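Local coordinates for succinoglycan biosynthesis protein (Bacillus cereus ATCC 14579, PDB 3B55), which binds a calcium ion and is probably a hydrolase related to erythromycin esterases, with no established substrate, at residues G81-G86 with I339-Y344; A87-T92 with Q434-S439; I404-T409 with K417-S422; V310-M315 with A426-V431. The protein carries 1 engineered substitution. All coordinates share one frame; numbering follows the deposited sequence.

Interaction 1: residues G81-G86 with I339-Y344; sequences GEATHG and IGTSVY. With CA (calcium ion), chain B.
Gly81 and Ile339 join two parallel neighbouring strands, 77-82 and 336-344, through a bond from Gly81 N to Ile339 O of 2.8 Å that is nearly straight (174° at the hydrogen). Beyond this rung a side chain takes over from backbone pairing. Thr341 holds OG1 between its backbone N and carbonyl carbon (chi1 44°), which aims the hydroxyl at the end of the other strand. There OG1 donates to Gly81 O at 2.7 Å, tilted out of the carbonyl plane, and accepts from Ala83 N at 2.8 Å. One hydroxyl oxygen thus bridges the acceptor of Gly81 and the donor of Ala83 across Glu82, satisfying both polar groups in a buried place. Next along, the methyl of Ala83 points at the 339-344 strand, with CB 3.5 Å from Thr341 O and 4.1 Å from CG1 of Val343.

After Ala83 the chain bends away through an ST turn, Gly86 N donating to Thr84 OG1 at 3.1 Å, and the turn carries His85. Its NE2 binds the calcium ion at 2.4 Å, and Glu113 supplies another ligand. At the edge of the imidazole, in its plane, lies the carboxylate of Glu82. The His85 ND1 to Glu82 OE2 bond is modelled as very short, so its exact length is doubtful, but it would fix the rotation of the ring. Lys94 forms a salt bridge with Glu82 OE1. The metal ligand therefore sits on the loop following the C-terminal end of a parallel strand, the usual position for functional sites in alpha/beta folds.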
loop_
_atom_site.group_PDB
_atom_site.type_symbol
_atom_site.label_atom_id
_atom_site.label_comp_id
_atom_site.label_asym_id
_atom_site.label_seq_id
_atom_site.Cartn_x
_atom_site.Cartn_y
_atom_site.Cartn_z
ATOM N N GLY A 81 3.771 2.549 5.906
ATOM C CA GLY A 81 2.897 3.638 5.501
ATOM C C GLY A 81 3.510 4.996 5.254
ATOM O O GLY A 81 4.581 5.313 5.759
ATOM N N GLU A 82 2.821 5.797 4.448
ATOM C CA GLU A 82 3.280 7.152 4.145
ATOM C C GLU A 82 2.250 8.121 4.693
ATOM O O GLU A 82 1.063 7.992 4.410
ATOM C CB GLU A 82 3.488 7.347 2.630
ATOM C CG GLU A 82 2.469 6.654 1.741
ATOM C CD GLU A 82 2.995 6.467 0.319
ATOM O OE1 GLU A 82 4.092 5.880 0.158
ATOM O OE2 GLU A 82 2.323 6.900 -0.641
ATOM N N ALA A 83 2.701 9.070 5.508
ATOM C CA ALA A 83 1.793 10.041 6.107
ATOM C C ALA A 83 0.957 10.730 5.041
ATOM O O ALA A 83 -0.170 11.127 5.297
ATOM C CB ALA A 83 2.578 11.076 6.922
ATOM N N THR A 84 1.521 10.853 3.848
ATOM C CA THR A 84 0.852 11.490 2.720
ATOM C C THR A 84 1.449 10.989 1.411
ATOM O O THR A 84 2.597 10.544 1.381
ATOM C CB THR A 84 1.032 13.016 2.738
ATOM O OG1 THR A 84 0.557 13.558 1.503
ATOM C CG2 THR A 84 2.516 13.387 2.894
ATOM N N HIS A 85 0.678 11.082 0.331
ATOM C CA HIS A 85 1.162 10.653 -0.976
ATOM C C HIS A 85 1.882 11.761 -1.731
ATOM O O HIS A 85 2.263 11.569 -2.884
ATOM C CB HIS A 85 0.017 10.173 -1.857
ATOM C CG HIS A 85 -0.575 8.882 -1.416
ATOM N ND1 HIS A 85 0.183 7.866 -0.873
ATOM C CD2 HIS A 85 -1.838 8.408 -1.493
ATOM C CE1 HIS A 85 -0.587 6.822 -0.640
ATOM N NE2 HIS A 85 -1.816 7.125 -1.009
ATOM N N GLY A 86 2.077 12.913 -1.100
ATOM C CA GLY A 86 2.733 13.999 -1.809
ATOM C C GLY A 86 3.980 14.617 -1.201
ATOM O O GLY A 86 4.229 15.802 -1.403
ATOM N N ILE A 339 4.695 -0.253 10.228
ATOM C CA ILE A 339 5.537 0.922 10.376
ATOM C C ILE A 339 4.840 2.112 9.736
ATOM O O ILE A 339 4.430 2.048 8.579
ATOM C CB ILE A 339 6.896 0.732 9.684
ATOM C CG1 ILE A 339 7.652 -0.421 10.344
ATOM C CG2 ILE A 339 7.704 2.019 9.770
ATOM C CD1 ILE A 339 8.951 -0.783 9.661
ATOM N N GLY A 340 4.698 3.197 10.489
ATOM C CA GLY A 340 4.052 4.375 9.941
ATOM C C GLY A 340 4.998 5.556 9.948
ATOM O O GLY A 340 5.945 5.583 10.728
ATOM N N THR A 341 4.760 6.522 9.065
ATOM C CA THR A 341 5.594 7.723 9.004
ATOM C C THR A 341 4.771 8.890 9.512
ATOM O O THR A 341 3.540 8.864 9.439
ATOM C CB THR A 341 6.077 8.037 7.562
ATOM O OG1 THR A 341 4.997 7.872 6.633
ATOM C CG2 THR A 341 7.235 7.121 7.182
ATOM N N SER A 342 5.444 9.903 10.047
ATOM C CA SER A 342 4.741 11.063 10.562
ATOM C C SER A 342 5.518 12.331 10.238
ATOM O O SER A 342 6.743 12.315 10.105
ATOM C CB SER A 342 4.531 10.922 12.069
ATOM O OG SER A 342 3.544 11.831 12.527
ATOM N N VAL A 343 4.799 13.436 10.121
ATOM C CA VAL A 343 5.422 14.693 9.765
ATOM C C VAL A 343 5.200 15.780 10.805
ATOM O O VAL A 343 4.576 15.546 11.840
ATOM C CB VAL A 343 4.877 15.168 8.412
ATOM C CG1 VAL A 343 5.291 14.189 7.317
ATOM C CG2 VAL A 343 3.358 15.267 8.478
ATOM N N TYR A 344 5.710 16.971 10.509
ATOM C CA TYR A 344 5.579 18.115 11.400
ATOM C C TYR A 344 5.435 19.431 10.628
ATOM O O TYR A 344 4.372 20.048 10.635
ATOM C CB TYR A 344 6.786 18.172 12.340
ATOM C CG TYR A 344 6.751 19.327 13.312
ATOM C CD1 TYR A 344 5.611 19.589 14.072
ATOM C CD2 TYR A 344 7.854 20.168 13.465
ATOM C CE1 TYR A 344 5.566 20.660 14.957
ATOM C CE2 TYR A 344 7.822 21.243 14.352
ATOM C CZ TYR A 344 6.677 21.482 15.095
ATOM O OH TYR A 344 6.643 22.542 15.971
HETATM CA CA CA B . -3.980 6.148 -1.184
#

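Interaction 2: residues A87-T92 with Q434-S439; sequences AHEVFT and QKVSPS
Glu89 meets Ser437 with both carboxylate oxygens. OE1 accepts from Ser437 N at 2.6 Å, approached from above the carboxylate plane, while OE2 accepts a hydrogen bond from Ser437 OG at 2.7 Å through its syn lone pair. The glutamate chain bends at its second torsion (chi2 69°), which brings the carboxylate back along the helix to reach this one residue. Ser437 answers with its own carbonyl: His88 N donates to Ser437 O at 2.8 Å, with 167° at the hydrogen.

Two apolar pairs flank these bonds: Val436 sets CB 4.0 Å from CB of Ala87, and its CG1 lies 4.1 Å from CG2 of Val90. Farther on, CB of Ser439 touches the edge of the Phe91 ring at CE2, 3.7 Å away. CB of His88 rests against a carbonyl, 3.4 Å from Pro438 O.

A second shell holds the 434-439 chain in place. Ser439 OG bonds to Asn349, its backbone pairs with Gly86, and Val436 makes backbone bonds to Glu345 and Gln347. On the helix side, Val90 also packs on Thr341, and Phe91 packs on Glu82.

Ala87 is the N-cap of helix 88-104, so Ser437 O engages an N-H at the first helical residue, and the acidic side chain of Glu89 should suit the positive end of the helix dipole. The C-terminal chain thus fastens the N-terminal turn of a helix that follows a central strand, in a strand-loop-helix unit of the alpha/beta fold.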
loop_
_atom_site.group_PDB
_atom_site.type_symbol
_atom_site.label_atom_id
_atom_site.label_comp_id
_atom_site.label_asym_id
_atom_site.label_seq_id
_atom_site.Cartn_x
_atom_site.Cartn_y
_atom_site.Cartn_z
ATOM N N ALA A 87 4.770 13.837 -0.470
ATOM C CA ALA A 87 5.993 14.371 0.126
ATOM C C ALA A 87 7.230 13.606 -0.342
ATOM O O ALA A 87 7.255 12.369 -0.349
ATOM C CB ALA A 87 5.904 14.346 1.648
ATOM N N HIS A 88 8.255 14.363 -0.723
ATOM C CA HIS A 88 9.519 13.825 -1.215
ATOM C C HIS A 88 10.294 12.987 -0.197
ATOM O O HIS A 88 10.666 11.846 -0.476
ATOM C CB HIS A 88 10.393 14.992 -1.708
ATOM C CG HIS A 88 11.759 14.586 -2.170
ATOM N ND1 HIS A 88 12.896 14.835 -1.435
ATOM C CD2 HIS A 88 12.172 13.961 -3.298
ATOM C CE1 HIS A 88 13.952 14.386 -2.091
ATOM N NE2 HIS A 88 13.539 13.850 -3.225
ATOM N N GLU A 89 10.534 13.560 0.978
ATOM C CA GLU A 89 11.288 12.891 2.038
ATOM C C GLU A 89 10.596 11.637 2.533
ATOM O O GLU A 89 11.255 10.677 2.939
ATOM C CB GLU A 89 11.517 13.838 3.225
ATOM C CG GLU A 89 12.335 15.088 2.916
ATOM C CD GLU A 89 11.606 16.091 2.021
ATOM O OE1 GLU A 89 10.365 15.990 1.852
ATOM O OE2 GLU A 89 12.277 17.010 1.509
ATOM N N VAL A 90 9.268 11.640 2.511
ATOM C CA VAL A 90 8.538 10.469 2.964
ATOM C C VAL A 90 8.804 9.329 1.995
ATOM O O VAL A 90 9.088 8.203 2.415
ATOM C CB VAL A 90 7.031 10.734 3.056
ATOM C CG1 VAL A 90 6.314 9.462 3.439
ATOM C CG2 VAL A 90 6.769 11.818 4.095
ATOM N N PHE A 91 8.725 9.619 0.699
ATOM C CA PHE A 91 8.991 8.597 -0.307
ATOM C C PHE A 91 10.423 8.073 -0.207
ATOM O O PHE A 91 10.637 6.868 -0.136
ATOM C CB PHE A 91 8.783 9.136 -1.726
ATOM C CG PHE A 91 7.336 9.275 -2.136
ATOM C CD1 PHE A 91 6.382 8.350 -1.712
ATOM C CD2 PHE A 91 6.938 10.305 -2.984
ATOM C CE1 PHE A 91 5.053 8.450 -2.123
ATOM C CE2 PHE A 91 5.613 10.418 -3.404
ATOM C CZ PHE A 91 4.667 9.486 -2.973
ATOM N N THR A 92 11.407 8.973 -0.198
ATOM C CA THR A 92 12.796 8.534 -0.142
ATOM C C THR A 92 13.153 7.769 1.125
ATOM O O THR A 92 13.959 6.843 1.078
ATOM C CB THR A 92 13.789 9.709 -0.298
ATOM O OG1 THR A 92 13.616 10.638 0.778
ATOM C CG2 THR A 92 13.590 10.410 -1.647
ATOM N N GLN A 434 10.801 15.561 10.466
ATOM C CA GLN A 434 10.432 16.911 10.873
ATOM C C GLN A 434 10.157 17.921 9.763
ATOM O O GLN A 434 9.344 18.826 9.950
ATOM C CB GLN A 434 11.481 17.444 11.853
ATOM C CG GLN A 434 11.792 16.464 12.991
ATOM C CD GLN A 434 10.630 16.279 13.970
ATOM O OE1 GLN A 434 9.473 16.185 13.569
ATOM N NE2 GLN A 434 10.947 16.209 15.262
ATOM N N LYS A 435 10.815 17.796 8.616
ATOM C CA LYS A 435 10.521 18.731 7.531
ATOM C C LYS A 435 10.440 18.052 6.170
ATOM O O LYS A 435 11.379 17.400 5.721
ATOM C CB LYS A 435 11.538 19.879 7.457
ATOM C CG LYS A 435 11.071 20.964 6.476
ATOM C CD LYS A 435 12.103 22.038 6.162
ATOM C CE LYS A 435 12.032 23.203 7.137
ATOM N NZ LYS A 435 10.624 23.606 7.394
ATOM N N VAL A 436 9.299 18.207 5.513
ATOM C CA VAL A 436 9.112 17.618 4.200
ATOM C C VAL A 436 8.918 18.693 3.139
ATOM O O VAL A 436 8.619 19.847 3.455
ATOM C CB VAL A 436 7.885 16.682 4.166
ATOM C CG1 VAL A 436 8.024 15.602 5.234
ATOM C CG2 VAL A 436 6.602 17.493 4.365
ATOM N N SER A 437 9.102 18.291 1.886
ATOM C CA SER A 437 8.924 19.157 0.733
ATOM C C SER A 437 8.122 18.326 -0.283
ATOM O O SER A 437 8.022 17.103 -0.158
ATOM C CB SER A 437 10.279 19.571 0.157
ATOM O OG SER A 437 11.002 18.448 -0.322
ATOM N N PRO A 438 7.544 18.975 -1.306
ATOM C CA PRO A 438 6.746 18.299 -2.335
ATOM C C PRO A 438 7.443 17.185 -3.128
ATOM O O PRO A 438 8.617 17.296 -3.490
ATOM C CB PRO A 438 6.310 19.452 -3.247
ATOM C CG PRO A 438 6.321 20.656 -2.330
ATOM C CD PRO A 438 7.605 20.425 -1.567
ATOM N N SER A 439 6.708 16.108 -3.393
ATOM C CA SER A 439 7.239 15.000 -4.178
ATOM C C SER A 439 7.555 15.600 -5.544
ATOM O O SER A 439 6.940 16.583 -5.950
ATOM C CB SER A 439 6.189 13.906 -4.328
ATOM O OG SER A 439 5.056 14.390 -5.024
#

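Interaction 3: residues I404-T409 with K417-S422; sequences IFAGIT and KTVDIS
Ile404 lays its CG2 methyl against CG2 of Ile421; the two side chains cross obliquely, and the methyls come to 3.3 Å, tighter than ordinary van der Waals contact. The same methyl meets CG2 of Val419 at 3.8 Å, so one branch of Ile404 touches two residues of the partner strand that lie either side of Asp420. That placement follows from the first torsion: CG1 is anti to the backbone N (chi1 -174°), which turns CG2 to the other strand. The Ile404 side chain also packs on Tyr371 and Asn372 of helix 371-376.

Beneath these side chains, Ile404 and Val419 form an antiparallel hydrogen-bonded pair. Ile404 N reaches Val419 O at 2.9 Å in a bent bond (138° at the hydrogen), and Val419 N returns to Ile404 O at 2.9 Å, more nearly straight. Phe405 with Thr418 is the neighbouring non-hydrogen-bonded pair, and Ala406 N then donates to Lys417 O at 2.8 Å from well above that carbonyl's plane. These bonds define a small two-stranded antiparallel sheet, separate from the large mixed sheet, whose strands are joined by a long connection without helix or strand.

On the side of Val419, the methyl of Ala406 lies 3.9 Å from its CG1. Phe405 turns away from the partner strand; Gly407 N sits 3.6 Å above the centre of its ring, and Tyr348 meets the ring edge-to-face. Lys417 directs its ammonium to Glu411, Gly407 O accepts from His306 NE2, and Thr409 packs against the calcium ligand His85.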
loop_
_atom_site.group_PDB
_atom_site.type_symbol
_atom_site.label_atom_id
_atom_site.label_comp_id
_atom_site.label_asym_id
_atom_site.label_seq_id
_atom_site.Cartn_x
_atom_site.Cartn_y
_atom_site.Cartn_z
ATOM N N ILE A 404 -4.100 13.701 14.693
ATOM C CA ILE A 404 -2.937 13.473 13.854
ATOM C C ILE A 404 -3.279 13.849 12.432
ATOM O O ILE A 404 -4.407 13.653 11.982
ATOM C CB ILE A 404 -2.481 12.001 13.862
ATOM C CG1 ILE A 404 -1.161 11.873 13.081
ATOM C CG2 ILE A 404 -3.560 11.116 13.230
ATOM C CD1 ILE A 404 -0.417 10.554 13.282
ATOM N N PHE A 405 -2.292 14.398 11.737
ATOM C CA PHE A 405 -2.435 14.795 10.345
ATOM C C PHE A 405 -3.020 13.602 9.563
ATOM O O PHE A 405 -2.519 12.488 9.654
ATOM C CB PHE A 405 -1.044 15.190 9.833
ATOM C CG PHE A 405 -0.955 15.351 8.348
ATOM C CD1 PHE A 405 -1.605 16.397 7.700
ATOM C CD2 PHE A 405 -0.187 14.466 7.598
ATOM C CE1 PHE A 405 -1.484 16.560 6.324
ATOM C CE2 PHE A 405 -0.060 14.619 6.223
ATOM C CZ PHE A 405 -0.708 15.669 5.587
ATOM N N ALA A 406 -4.092 13.837 8.806
ATOM C CA ALA A 406 -4.745 12.767 8.049
ATOM C C ALA A 406 -4.063 12.423 6.730
ATOM O O ALA A 406 -3.971 11.249 6.353
ATOM C CB ALA A 406 -6.205 13.126 7.807
ATOM N N GLY A 407 -3.608 13.446 6.019
ATOM C CA GLY A 407 -2.913 13.213 4.769
ATOM C C GLY A 407 -3.715 12.728 3.573
ATOM O O GLY A 407 -3.176 12.012 2.720
ATOM N N ILE A 408 -4.989 13.099 3.496
ATOM C CA ILE A 408 -5.819 12.691 2.366
ATOM C C ILE A 408 -5.330 13.414 1.103
ATOM O O ILE A 408 -4.836 14.544 1.165
ATOM C CB ILE A 408 -7.302 13.003 2.625
ATOM C CG1 ILE A 408 -7.753 12.297 3.904
ATOM C CG2 ILE A 408 -8.154 12.519 1.456
ATOM C CD1 ILE A 408 -7.435 10.801 3.906
ATOM N N THR A 409 -5.453 12.760 -0.045
ATOM C CA THR A 409 -4.967 13.345 -1.286
ATOM C C THR A 409 -5.760 14.541 -1.809
ATOM O O THR A 409 -5.315 15.236 -2.726
ATOM C CB THR A 409 -4.876 12.263 -2.374
ATOM O OG1 THR A 409 -6.157 11.637 -2.540
ATOM C CG2 THR A 409 -3.860 11.208 -1.974
ATOM N N LYS A 417 -8.681 17.412 7.802
ATOM C CA LYS A 417 -7.236 17.511 7.660
ATOM C C LYS A 417 -6.533 16.727 8.765
ATOM O O LYS A 417 -5.353 16.386 8.636
ATOM C CB LYS A 417 -6.759 18.966 7.662
ATOM C CG LYS A 417 -5.350 19.098 7.060
ATOM C CD LYS A 417 -4.783 20.509 7.116
ATOM C CE LYS A 417 -5.517 21.463 6.192
ATOM N NZ LYS A 417 -5.503 20.977 4.788
ATOM N N THR A 418 -7.258 16.437 9.844
ATOM C CA THR A 418 -6.710 15.650 10.945
ATOM C C THR A 418 -7.771 14.642 11.374
ATOM O O THR A 418 -8.960 14.809 11.082
ATOM C CB THR A 418 -6.337 16.517 12.182
ATOM O OG1 THR A 418 -7.529 16.917 12.873
ATOM C CG2 THR A 418 -5.557 17.753 11.753
ATOM N N VAL A 419 -7.335 13.592 12.057
ATOM C CA VAL A 419 -8.240 12.559 12.548
ATOM C C VAL A 419 -7.704 12.090 13.897
ATOM O O VAL A 419 -6.523 12.264 14.184
ATOM C CB VAL A 419 -8.303 11.335 11.588
ATOM C CG1 VAL A 419 -8.881 11.752 10.247
ATOM C CG2 VAL A 419 -6.914 10.734 11.408
ATOM N N ASP A 420 -8.571 11.525 14.731
ATOM C CA ASP A 420 -8.145 11.021 16.032
ATOM C C ASP A 420 -7.609 9.617 15.855
ATOM O O ASP A 420 -8.082 8.866 15.008
ATOM C CB ASP A 420 -9.308 10.994 17.019
ATOM C CG ASP A 420 -9.483 12.312 17.752
ATOM O OD1 ASP A 420 -10.424 12.404 18.574
ATOM O OD2 ASP A 420 -8.680 13.245 17.511
ATOM N N ILE A 421 -6.617 9.249 16.653
ATOM C CA ILE A 421 -6.031 7.925 16.528
ATOM C C ILE A 421 -5.203 7.618 17.756
ATOM O O ILE A 421 -4.746 8.532 18.438
ATOM C CB ILE A 421 -5.101 7.854 15.271
ATOM C CG1 ILE A 421 -4.672 6.409 14.998
ATOM C CG2 ILE A 421 -3.832 8.698 15.500
ATOM C CD1 ILE A 421 -3.750 6.281 13.807
ATOM N N SER A 422 -5.023 6.330 18.033
ATOM C CA SER A 422 -4.205 5.865 19.150
ATOM C C SER A 422 -2.936 5.373 18.459
ATOM O O SER A 422 -2.902 4.276 17.889
ATOM C CB SER A 422 -4.890 4.712 19.871
ATOM O OG SER A 422 -6.144 5.137 20.354
#

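Interaction 4: residues V310-M315 with A426-V431; sequences VSKTNM and AFDILV
The Phe427 ring meets the 310-315 loop with CG2 of Val310 at its edge, near the ring plane and 4.2 Å from CE1, whereas Ser311 CA, 3.7 Å from CE1, and the terminal methyl of Met315 approach obliquely. Met315 is a selenomethionine whose chain bends at its third torsion (chi3 88°), bringing CE to 3.3 Å from Phe427 CZ with the two side chains roughly perpendicular. The contact lies beside the eight-stranded mixed sheet, where the short helix 423-426 runs into strand 429-433, next to strand 336-344.

Ala426, the last residue of that helix, carries the backbone hydrogen bond between the segments. Its O accepts from Lys312 N at 2.8 Å, with the donor in the carbonyl plane, on a lone pair, and the angle at the hydrogen is 168°. Its methyl is met from the same loop by OG1 of Thr313, 3.2 Å from Ala426 CB, and by CB of Ser311 at 3.9 Å.

Lys312 and Asp428 cross at about a right angle. NZ lies 3.3 Å from Asp428 OD2, within salt-bridge range, but this oxygen is too close to the lysine chain in the model, so the pairing is doubtful in detail. Both groups have other partners on strand 336-344: NZ bonds to Tyr336 O and OD2 accepts from Ser338 N. Within the loop, Ser311 OG donates to Thr313 O at 2.7 Å, spanning Lys312, nearly in line with the carbonyl bond.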
loop_
_atom_site.group_PDB
_atom_site.type_symbol
_atom_site.label_atom_id
_atom_site.label_comp_id
_atom_site.label_asym_id
_atom_site.label_seq_id
_atom_site.Cartn_x
_atom_site.Cartn_y
_atom_site.Cartn_z
ATOM N N VAL A 310 -2.315 0.715 6.202
ATOM C CA VAL A 310 -1.430 -0.245 6.866
ATOM C C VAL A 310 -1.503 -0.170 8.389
ATOM O O VAL A 310 -0.939 -1.027 9.076
ATOM C CB VAL A 310 0.068 -0.076 6.453
ATOM C CG1 VAL A 310 0.240 -0.351 4.967
ATOM C CG2 VAL A 310 0.560 1.319 6.801
ATOM N N SER A 311 -2.180 0.845 8.922
ATOM C CA SER A 311 -2.297 0.981 10.370
ATOM C C SER A 311 -3.111 -0.186 10.904
ATOM O O SER A 311 -3.939 -0.749 10.189
ATOM C CB SER A 311 -2.960 2.312 10.743
ATOM O OG SER A 311 -4.167 2.523 10.034
ATOM N N LYS A 312 -2.870 -0.568 12.154
ATOM C CA LYS A 312 -3.596 -1.697 12.727
ATOM C C LYS A 312 -4.968 -1.289 13.237
ATOM O O LYS A 312 -5.760 -2.136 13.649
ATOM C CB LYS A 312 -2.782 -2.347 13.846
ATOM C CG LYS A 312 -1.482 -3.002 13.377
ATOM C CD LYS A 312 -0.728 -3.599 14.569
ATOM C CE LYS A 312 0.653 -4.107 14.194
ATOM N NZ LYS A 312 0.648 -5.384 13.436
ATOM N N THR A 313 -5.241 0.012 13.221
ATOM C CA THR A 313 -6.535 0.524 13.645
ATOM C C THR A 313 -7.021 1.404 12.511
ATOM O O THR A 313 -6.229 1.815 11.662
ATOM C CB THR A 313 -6.445 1.351 14.938
ATOM O OG1 THR A 313 -5.533 2.441 14.749
ATOM C CG2 THR A 313 -5.968 0.481 16.090
ATOM N N ASN A 314 -8.321 1.682 12.500
ATOM C CA ASN A 314 -8.953 2.481 11.457
ATOM C C ASN A 314 -8.888 3.986 11.690
ATOM O O ASN A 314 -9.641 4.517 12.493
ATOM C CB ASN A 314 -10.418 2.043 11.319
ATOM C CG ASN A 314 -11.087 2.578 10.055
ATOM O OD1 ASN A 314 -12.217 2.194 9.730
ATOM N ND2 ASN A 314 -10.394 3.453 9.336
HETATM N N MSE A 315 -7.995 4.672 10.983
HETATM C CA MSE A 315 -7.877 6.122 11.127
HETATM C C MSE A 315 -8.612 6.822 9.981
HETATM O O MSE A 315 -8.686 8.045 9.934
HETATM C CB MSE A 315 -6.402 6.553 11.150
HETATM C CG MSE A 315 -5.641 6.357 9.853
HETATM SE SE MSE A 315 -3.854 7.130 9.927
HETATM C CE MSE A 315 -2.906 5.630 10.655
ATOM N N ALA A 426 -2.189 1.812 16.480
ATOM C CA ALA A 426 -2.114 1.812 15.028
ATOM C C ALA A 426 -0.776 1.314 14.481
ATOM O O ALA A 426 -0.745 0.594 13.479
ATOM C CB ALA A 426 -2.392 3.207 14.503
ATOM N N PHE A 427 0.323 1.682 15.138
ATOM C CA PHE A 427 1.645 1.283 14.665
ATOM C C PHE A 427 2.590 0.708 15.712
ATOM O O PHE A 427 2.575 1.105 16.882
ATOM C CB PHE A 427 2.357 2.472 14.022
ATOM C CG PHE A 427 1.591 3.124 12.909
ATOM C CD1 PHE A 427 1.452 2.492 11.676
ATOM C CD2 PHE A 427 1.020 4.382 13.089
ATOM C CE1 PHE A 427 0.753 3.109 10.626
ATOM C CE2 PHE A 427 0.318 5.009 12.048
ATOM C CZ PHE A 427 0.184 4.370 10.814
ATOM N N ASP A 428 3.435 -0.215 15.265
ATOM C CA ASP A 428 4.434 -0.837 16.122
ATOM C C ASP A 428 5.686 0.045 16.064
ATOM O O ASP A 428 6.414 0.178 17.040
ATOM C CB ASP A 428 4.801 -2.239 15.606
ATOM C CG ASP A 428 3.607 -3.176 15.537
ATOM O OD1 ASP A 428 2.913 -3.341 16.570
ATOM O OD2 ASP A 428 3.365 -3.753 14.452
ATOM N N ILE A 429 5.924 0.658 14.909
ATOM C CA ILE A 429 7.108 1.494 14.730
ATOM C C ILE A 429 6.782 2.807 14.037
ATOM O O ILE A 429 6.088 2.817 13.018
ATOM C CB ILE A 429 8.162 0.734 13.901
ATOM C CG1 ILE A 429 8.505 -0.582 14.615
ATOM C CG2 ILE A 429 9.425 1.599 13.702
ATOM C CD1 ILE A 429 9.298 -1.561 13.769
ATOM N N LEU A 430 7.282 3.915 14.587
ATOM C CA LEU A 430 7.041 5.222 13.986
ATOM C C LEU A 430 8.319 5.901 13.498
ATOM O O LEU A 430 9.329 5.943 14.199
ATOM C CB LEU A 430 6.344 6.173 14.963
ATOM C CG LEU A 430 6.014 7.508 14.266
ATOM C CD1 LEU A 430 4.544 7.539 13.859
ATOM C CD2 LEU A 430 6.334 8.674 15.174
ATOM N N VAL A 431 8.254 6.434 12.285
ATOM C CA VAL A 431 9.369 7.145 11.687
ATOM C C VAL A 431 8.932 8.593 11.517
ATOM O O VAL A 431 8.013 8.882 10.749
ATOM C CB VAL A 431 9.735 6.549 10.320
ATOM C CG1 VAL A 431 10.785 7.410 9.641
ATOM C CG2 VAL A 431 10.233 5.121 10.505
#

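In the fold
From the N terminus, 81-86 and 87-92 run consecutively from a central strand into a helix, each awaiting a distant partner. Segment 310-315 follows and opens interaction 4, and 339-344 then closes the loop of interaction 1, adjoining two parallel strands. Interaction 3 opens at 404 and closes within a few residues, nested inside interaction 4, which closes at 426-431. Interaction 2 closes last, at 434-439, enclosing 3 and 4. Interaction 1 crosses both 2 and 4 along the chain. Strands 336-344 and 429-433 pair directly, joining 1 to 4; Ile421 packs on Met315 and Ala426, linking 3 to 4; Phe405 packs against Ala83, Thr84 and Val343, joining 3 to 1.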